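Local coordinates for protein hydrolase (Bacteroides thetaiotaomicron, PDB 2OBB) that is of unknown function but binds a magnesium ion and is probably a hydrolase related to the haloacid dehalogenase (HAD) superfamily, at residues Y110-E115 and A120-Q125. Sequence-based numbering, arbitrary orientation.
Sequences YEMIKE and ADIYSQ
With CG1 lying opposite its own carbonyl carbon (chi1 -64°), Ile-122 directs its longer branch at Glu-111 and Met-112, while Glu-111, its CG trans to the backbone N (chi1 172°) and its chain fully stretched, reaches across to meet it. The terminal methyl of Ile-122 settles over the flat of the carboxylate: CD1 is 3.6 Å from Glu-111 CD and 3.9 Å from each of Glu-111 OE1 and OE2. The same methyl also touches the aliphatic stem, at 3.9 Å from Glu-111 CG. Met-112, present as selenomethionine, crosses the isoleucine at roughly a right angle and offers its CG, which lies 3.8 Å from Ile-122 CG1. The CA atoms of Met-112 and Ile-122, 7.6 Å apart, are the nearest pair between the segments.

The contact sets the last modelled helix, 119-123, beside helix 106-115, the two being consecutive helices joined by a short loop at the margin of the domain. Within that loop, Lys-117 forms a salt bridge with Glu-111 OE2 and also touches Ile-122. Met-112 is buried, packing on Pro-104 and on Val-100 of the second subunit. Cutting Glu-111 back to an alanine would probably leave Lys-117 without this salt-bridge partner and strip the carboxylate from one side of the Ile-122 methyl.

No hydrogen bond spans the two segments, and only about 120 Å² is buried between them, so their direct attachment is a modest van der Waals one, in which a methyl packs against the face of a carboxylate whose charge is paired with Lys-117.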
loop_
_atom_site.group_PDB
_atom_site.type_symbol
_atom_site.label_atom_id
_atom_site.label_comp_id
_atom_site.label_asym_id
_atom_site.label_seq_id
_atom_site.Cartn_x
_atom_site.Cartn_y
_atom_site.Cartn_z
ATOM N N TYR A 110 -7.441 6.074 -12.756
ATOM C CA TYR A 110 -7.939 7.427 -12.921
ATOM C C TYR A 110 -9.454 7.565 -12.684
ATOM O O TYR A 110 -9.901 8.406 -11.891
ATOM C CB TYR A 110 -7.550 7.956 -14.292
ATOM C CG TYR A 110 -8.025 9.363 -14.519
ATOM C CD1 TYR A 110 -7.404 10.445 -13.884
ATOM C CD2 TYR A 110 -9.111 9.613 -15.353
ATOM C CE1 TYR A 110 -7.866 11.759 -14.076
ATOM C CE2 TYR A 110 -9.575 10.908 -15.565
ATOM C CZ TYR A 110 -8.954 11.979 -14.926
ATOM O OH TYR A 110 -9.426 13.255 -15.168
ATOM N N GLU A 111 -10.249 6.747 -13.365
ATOM C CA GLU A 111 -11.696 6.739 -13.104
ATOM C C GLU A 111 -12.018 6.546 -11.615
ATOM O O GLU A 111 -12.901 7.205 -11.079
ATOM C CB GLU A 111 -12.406 5.690 -13.953
ATOM C CG GLU A 111 -13.860 5.492 -13.619
ATOM C CD GLU A 111 -14.563 4.508 -14.562
ATOM O OE1 GLU A 111 -13.861 3.825 -15.361
ATOM O OE2 GLU A 111 -15.821 4.409 -14.508
HETATM N N MSE A 112 -11.309 5.651 -10.940
HETATM C CA MSE A 112 -11.607 5.368 -9.527
HETATM C C MSE A 112 -11.369 6.594 -8.623
HETATM O O MSE A 112 -12.220 6.946 -7.793
HETATM C CB MSE A 112 -10.789 4.174 -9.033
HETATM C CG MSE A 112 -11.095 2.873 -9.734
HETATM SE SE MSE A 112 -10.091 1.353 -8.965
HETATM C CE MSE A 112 -8.282 1.935 -9.077
ATOM N N ILE A 113 -10.213 7.232 -8.794
ATOM C CA ILE A 113 -9.873 8.455 -8.067
ATOM C C ILE A 113 -10.853 9.600 -8.398
ATOM O O ILE A 113 -11.390 10.265 -7.491
ATOM C CB ILE A 113 -8.432 8.898 -8.400
ATOM C CG1 ILE A 113 -7.462 7.799 -8.017
ATOM C CG2 ILE A 113 -8.090 10.193 -7.719
ATOM C CD1 ILE A 113 -6.052 8.095 -8.342
ATOM N N LYS A 114 -11.078 9.803 -9.700
ATOM C CA LYS A 114 -11.881 10.903 -10.203
ATOM C C LYS A 114 -13.347 10.774 -9.823
ATOM O O LYS A 114 -13.968 11.741 -9.399
ATOM C CB LYS A 114 -11.740 10.992 -11.729
ATOM C CG LYS A 114 -12.372 12.225 -12.340
ATOM C CD LYS A 114 -11.434 13.424 -12.270
ATOM C CE LYS A 114 -12.168 14.701 -12.697
ATOM N NZ LYS A 114 -12.216 14.806 -14.179
ATOM N N GLU A 115 -13.899 9.579 -9.987
ATOM C CA GLU A 115 -15.318 9.355 -9.783
ATOM C C GLU A 115 -15.607 8.827 -8.375
ATOM O O GLU A 115 -16.767 8.560 -8.037
ATOM C CB GLU A 115 -15.860 8.393 -10.840
ATOM C CG GLU A 115 -15.508 8.756 -12.274
ATOM C CD GLU A 115 -16.036 10.128 -12.692
ATOM O OE1 GLU A 115 -17.225 10.421 -12.398
ATOM O OE2 GLU A 115 -15.271 10.913 -13.312
ATOM N N ALA A 120 -15.497 -2.485 -6.785
ATOM C CA ALA A 120 -16.887 -2.968 -6.741
ATOM C C ALA A 120 -17.752 -2.153 -7.696
ATOM O O ALA A 120 -18.398 -2.711 -8.587
ATOM C CB ALA A 120 -17.431 -2.917 -5.325
ATOM N N ASP A 121 -17.722 -0.831 -7.528
ATOM C CA ASP A 121 -18.379 0.112 -8.447
ATOM C C ASP A 121 -18.002 -0.126 -9.899
ATOM O O ASP A 121 -18.880 -0.341 -10.718
ATOM C CB ASP A 121 -18.026 1.548 -8.081
ATOM C CG ASP A 121 -18.460 1.914 -6.692
ATOM O OD1 ASP A 121 -19.446 1.320 -6.194
ATOM O OD2 ASP A 121 -17.820 2.797 -6.096
ATOM N N ILE A 122 -16.700 -0.090 -10.202
ATOM C CA ILE A 122 -16.190 -0.291 -11.552
ATOM C C ILE A 122 -16.841 -1.498 -12.202
ATOM O O ILE A 122 -17.413 -1.393 -13.287
ATOM C CB ILE A 122 -14.650 -0.482 -11.562
ATOM C CG1 ILE A 122 -13.930 0.777 -11.072
ATOM C CG2 ILE A 122 -14.146 -0.902 -12.961
ATOM C CD1 ILE A 122 -14.059 1.986 -11.983
ATOM N N TYR A 123 -16.790 -2.635 -11.520
ATOM C CA TYR A 123 -17.309 -3.865 -12.098
ATOM C C TYR A 123 -18.838 -4.015 -12.079
ATOM O O TYR A 123 -19.403 -4.587 -13.028
ATOM C CB TYR A 123 -16.574 -5.088 -11.541
ATOM C CG TYR A 123 -15.113 -5.106 -11.968
ATOM C CD1 TYR A 123 -14.736 -5.565 -13.235
ATOM C CD2 TYR A 123 -14.114 -4.641 -11.121
ATOM C CE1 TYR A 123 -13.382 -5.567 -13.640
ATOM C CE2 TYR A 123 -12.766 -4.640 -11.511
ATOM C CZ TYR A 123 -12.408 -5.108 -12.768
ATOM O OH TYR A 123 -11.079 -5.100 -13.151
ATOM N N SER A 124 -19.515 -3.487 -11.054
ATOM C CA SER A 124 -20.984 -3.622 -11.001
ATOM C C SER A 124 -21.738 -2.818 -12.090
ATOM O O SER A 124 -21.552 -1.607 -12.252
ATOM C CB SER A 124 -21.567 -3.441 -9.572
ATOM O OG SER A 124 -21.523 -2.105 -9.087
ATOM N N GLN A 125 -22.584 -3.534 -12.832
ATOM C CA GLN A 125 -23.285 -3.011 -14.015
ATOM C C GLN A 125 -24.818 -3.165 -13.922
ATOM O O GLN A 125 -25.506 -3.402 -14.931
ATOM C CB GLN A 125 -22.757 -3.711 -15.278
ATOM C CG GLN A 125 -23.070 -5.217 -15.345
ATOM C CD GLN A 125 -21.919 -6.028 -15.909
ATOM O OE1 GLN A 125 -20.745 -5.647 -15.779
ATOM N NE2 GLN A 125 -22.248 -7.157 -16.539
#